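Local coordinates for exodeoxyribonuclease (Neisseria meningitidis, PDB 4B5J), which probably cleaves the DNA backbone at apurinic or apyrimidinic sites, as a metal-dependent repair endonuclease of the AP/ExoA family, at residues A61-Y66 with D90-F95. Sequence-based numbering, arbitrary orientation.
With nucleotides of chain C; nucleotides of chain B.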
loop_
_atom_site.group_PDB
_atom_site.type_symbol
_atom_site.label_atom_id
_atom_site.label_comp_id
_atom_site.label_asym_id
_atom_site.label_seq_id
_atom_site.Cartn_x
_atom_site.Cartn_y
_atom_site.Cartn_z
ATOM N N ALA A 61 -2.956 0.620 -15.477
ATOM C CA ALA A 61 -1.790 0.578 -16.347
ATOM C C ALA A 61 -2.235 0.574 -17.803
ATOM O O ALA A 61 -3.377 0.226 -18.109
ATOM C CB ALA A 61 -0.953 -0.653 -16.050
ATOM N N GLU A 62 -1.331 0.967 -18.695
ATOM C CA GLU A 62 -1.611 0.941 -20.127
ATOM C C GLU A 62 -1.537 -0.483 -20.674
ATOM O O GLU A 62 -2.323 -0.864 -21.544
ATOM C CB GLU A 62 -0.652 1.860 -20.884
ATOM C CG GLU A 62 -0.827 3.339 -20.561
ATOM C CD GLU A 62 -2.217 3.853 -20.895
ATOM O OE1 GLU A 62 -2.813 3.375 -21.885
ATOM O OE2 GLU A 62 -2.718 4.734 -20.164
ATOM N N LYS A 63 -0.592 -1.268 -20.167
ATOM C CA LYS A 63 -0.519 -2.682 -20.516
ATOM C C LYS A 63 -1.617 -3.428 -19.760
ATOM O O LYS A 63 -2.007 -3.023 -18.664
ATOM C CB LYS A 63 0.863 -3.258 -20.196
ATOM C CG LYS A 63 1.241 -3.190 -18.729
ATOM C CD LYS A 63 2.633 -3.755 -18.462
ATOM C CE LYS A 63 3.649 -2.645 -18.219
ATOM N NZ LYS A 63 4.849 -3.146 -17.491
ATOM N N ARG A 64 -2.116 -4.511 -20.345
ATOM C CA ARG A 64 -3.284 -5.201 -19.800
ATOM C C ARG A 64 -2.937 -6.191 -18.687
ATOM O O ARG A 64 -1.819 -6.702 -18.620
ATOM C CB ARG A 64 -4.067 -5.886 -20.926
ATOM C CG ARG A 64 -4.545 -4.907 -21.993
ATOM C CD ARG A 64 -5.334 -5.578 -23.106
ATOM N NE ARG A 64 -6.561 -6.203 -22.623
ATOM C CZ ARG A 64 -6.758 -7.516 -22.588
ATOM N NH1 ARG A 64 -5.807 -8.330 -23.013
ATOM N NH2 ARG A 64 -7.901 -8.014 -22.135
ATOM N N GLY A 65 -3.904 -6.442 -17.809
ATOM C CA GLY A 65 -3.721 -7.353 -16.691
ATOM C C GLY A 65 -2.499 -7.043 -15.843
ATOM O O GLY A 65 -1.855 -7.951 -15.319
ATOM N N TYR A 66 -2.188 -5.760 -15.698
ATOM C CA TYR A 66 -0.968 -5.343 -15.017
ATOM C C TYR A 66 -1.193 -4.185 -14.048
ATOM O O TYR A 66 -1.920 -3.239 -14.350
ATOM C CB TYR A 66 0.098 -4.963 -16.046
ATOM C CG TYR A 66 1.406 -4.475 -15.456
ATOM C CD1 TYR A 66 2.312 -5.363 -14.889
ATOM C CD2 TYR A 66 1.743 -3.126 -15.481
ATOM C CE1 TYR A 66 3.513 -4.920 -14.354
ATOM C CE2 TYR A 66 2.943 -2.675 -14.951
ATOM C CZ TYR A 66 3.823 -3.577 -14.391
ATOM O OH TYR A 66 5.014 -3.135 -13.863
ATOM N N ASP A 90 3.233 6.927 -14.300
ATOM C CA ASP A 90 1.781 6.954 -14.401
ATOM C C ASP A 90 1.272 6.017 -15.490
ATOM O O ASP A 90 0.102 5.639 -15.489
ATOM C CB ASP A 90 1.266 8.381 -14.612
ATOM C CG ASP A 90 1.378 9.231 -13.355
ATOM O OD1 ASP A 90 1.503 8.652 -12.256
ATOM O OD2 ASP A 90 1.337 10.473 -13.464
ATOM N N ARG A 91 2.157 5.639 -16.409
ATOM C CA ARG A 91 1.815 4.659 -17.438
ATOM C C ARG A 91 1.404 3.319 -16.828
ATOM O O ARG A 91 0.726 2.516 -17.473
ATOM C CB ARG A 91 2.994 4.445 -18.393
ATOM C CG ARG A 91 3.298 5.634 -19.283
ATOM C CD ARG A 91 3.112 5.289 -20.751
ATOM N NE ARG A 91 4.274 4.608 -21.313
ATOM C CZ ARG A 91 4.206 3.646 -22.227
ATOM N NH1 ARG A 91 3.026 3.238 -22.674
ATOM N NH2 ARG A 91 5.317 3.085 -22.689
ATOM N N GLU A 92 1.813 3.089 -15.583
ATOM C CA GLU A 92 1.629 1.792 -14.933
ATOM C C GLU A 92 0.575 1.795 -13.823
ATOM O O GLU A 92 0.309 0.760 -13.215
ATOM C CB GLU A 92 2.968 1.279 -14.395
ATOM C CG GLU A 92 4.014 1.077 -15.484
ATOM C CD GLU A 92 5.375 0.697 -14.938
ATOM O OE1 GLU A 92 5.483 0.426 -13.725
ATOM O OE2 GLU A 92 6.344 0.677 -15.728
ATOM N N GLY A 93 -0.024 2.954 -13.569
ATOM C CA GLY A 93 -1.099 3.065 -12.599
ATOM C C GLY A 93 -0.663 2.633 -11.214
ATOM O O GLY A 93 -0.904 1.495 -10.805
ATOM N N ARG A 94 -0.024 3.545 -10.489
ATOM C CA ARG A 94 0.576 3.212 -9.201
ATOM C C ARG A 94 0.263 4.228 -8.103
ATOM O O ARG A 94 0.716 4.084 -6.967
ATOM C CB ARG A 94 2.090 3.066 -9.353
ATOM C CG ARG A 94 2.514 1.982 -10.328
ATOM C CD ARG A 94 4.017 1.966 -10.518
ATOM N NE ARG A 94 4.453 0.788 -11.261
ATOM C CZ ARG A 94 4.629 -0.412 -10.717
ATOM N NH1 ARG A 94 4.402 -0.591 -9.421
ATOM N NH2 ARG A 94 5.029 -1.431 -11.464
ATOM N N PHE A 95 -0.517 5.250 -8.436
ATOM C CA PHE A 95 -0.806 6.310 -7.475
ATOM C C PHE A 95 -2.219 6.859 -7.635
ATOM O O PHE A 95 -2.570 7.378 -8.693
ATOM C CB PHE A 95 0.211 7.447 -7.638
ATOM C CG PHE A 95 0.033 8.579 -6.666
ATOM C CD1 PHE A 95 -0.886 9.584 -6.910
ATOM C CD2 PHE A 95 0.805 8.649 -5.517
ATOM C CE1 PHE A 95 -1.047 10.631 -6.023
ATOM C CE2 PHE A 95 0.647 9.695 -4.618
ATOM C CZ PHE A 95 -0.279 10.688 -4.874
ATOM P P DC C 11 -6.548 -10.234 -18.470
ATOM O OP1 DC C 11 -7.091 -8.875 -18.685
ATOM O OP2 DC C 11 -7.483 -11.370 -18.303
ATOM O "O5'" DC C 11 -5.547 -10.595 -19.663
ATOM C "C5'" DC C 11 -4.520 -9.685 -20.037
ATOM C "C4'" DC C 11 -3.572 -10.292 -21.061
ATOM O "O4'" DC C 11 -2.612 -11.173 -20.418
ATOM C "C3'" DC C 11 -4.181 -11.204 -22.118
ATOM O "O3'" DC C 11 -4.897 -10.499 -23.119
ATOM C "C2'" DC C 11 -2.885 -11.792 -22.663
ATOM C "C1'" DC C 11 -2.209 -12.162 -21.353
ATOM N N1 DC C 11 -2.621 -13.520 -20.889
ATOM C C2 DC C 11 -1.754 -14.599 -21.090
ATOM O O2 DC C 11 -0.662 -14.398 -21.636
ATOM N N3 DC C 11 -2.134 -15.832 -20.672
ATOM C C4 DC C 11 -3.320 -16.004 -20.087
ATOM N N4 DC C 11 -3.650 -17.239 -19.693
ATOM C C5 DC C 11 -4.221 -14.920 -19.878
ATOM C C6 DC C 11 -3.835 -13.710 -20.292
ATOM P P DA B 4 6.751 -7.885 -19.259
ATOM O OP1 DA B 4 6.075 -6.617 -19.619
ATOM O OP2 DA B 4 8.153 -8.132 -19.672
ATOM O "O5'" DA B 4 6.667 -8.038 -17.670
ATOM C "C5'" DA B 4 5.457 -7.664 -17.031
ATOM C "C4'" DA B 4 5.421 -8.095 -15.577
ATOM O "O4'" DA B 4 5.328 -9.538 -15.488
ATOM C "C3'" DA B 4 6.629 -7.688 -14.735
ATOM O "O3'" DA B 4 6.180 -6.833 -13.681
ATOM C "C2'" DA B 4 7.207 -9.012 -14.225
ATOM C "C1'" DA B 4 6.015 -9.954 -14.329
ATOM N N9 DA B 4 6.347 -11.367 -14.495
ATOM C C8 DA B 4 7.406 -11.906 -15.171
ATOM N N7 DA B 4 7.430 -13.219 -15.151
ATOM C C5 DA B 4 6.306 -13.565 -14.415
ATOM C C6 DA B 4 5.760 -14.806 -14.029
ATOM N N6 DA B 4 6.302 -15.986 -14.347
ATOM N N1 DA B 4 4.628 -14.791 -13.297
ATOM C C2 DA B 4 4.083 -13.613 -12.974
ATOM N N3 DA B 4 4.503 -12.387 -13.278
ATOM C C4 DA B 4 5.628 -12.433 -14.006
#
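Glu62 N donates to Arg91 O (2.9 Å, N-H...O angle 154°), pinning the loop that follows strand 55-59 to the type I turn Asp90-Gly93, which leads from helix 87-90 into strand 95-100. Ala61 CA brings a CA-H...O contact to the same carbonyl oxygen, while its methyl group rests against Glu92 O. The aliphatic CB and CG of Glu62 also pass close to Arg91 O.

Farther along, the Tyr66 ring meets the Glu92 side chain at its edge: Tyr66 CE2 lies 3.9 Å from Glu92 CG, which sits in the ring plane, and the carboxylate plane is turned 78° from the ring. A chi1 of 178° swings the ring away from the backbone N and carries it across, so that Tyr66 OH ends 2.9 Å from Arg94 NH2. Tyr66 OH hydrogen-bonds a phosphate of the bound nucleic acid, and Tyr66 CE1 lies 3.4 Å from O3' of DA4 of chain B. The Lys63 ammonium hangs 3.2 Å above the plane of the Tyr66 ring, nearer its rim than its centre.

Arg94 grips Glu92 OE1 side-on with NE (2.7 Å) and NH2 (3.0 Å), the former on the anti lone pair, the latter tilted out of the carboxylate plane; both bonds lie close to the guanidinium plane. Arg119 makes a further salt bridge to OE1, and Arg94 NH1 hydrogen-bonds Tyr109 O. Arg64 lies against the sugar of DC11 of chain C, a phosphate oxygen of which is over one guanidinium face.

Glu92 thus probably serves as a second-shell residue, fixing the rotation of a guanidinium that packs on a phosphate and makes a cation-pi contact with Tyr109, a predicted active-site residue. Its charge probably offsets those of Arg94 and Arg119, consistent with a preorganised phosphate-binding surface.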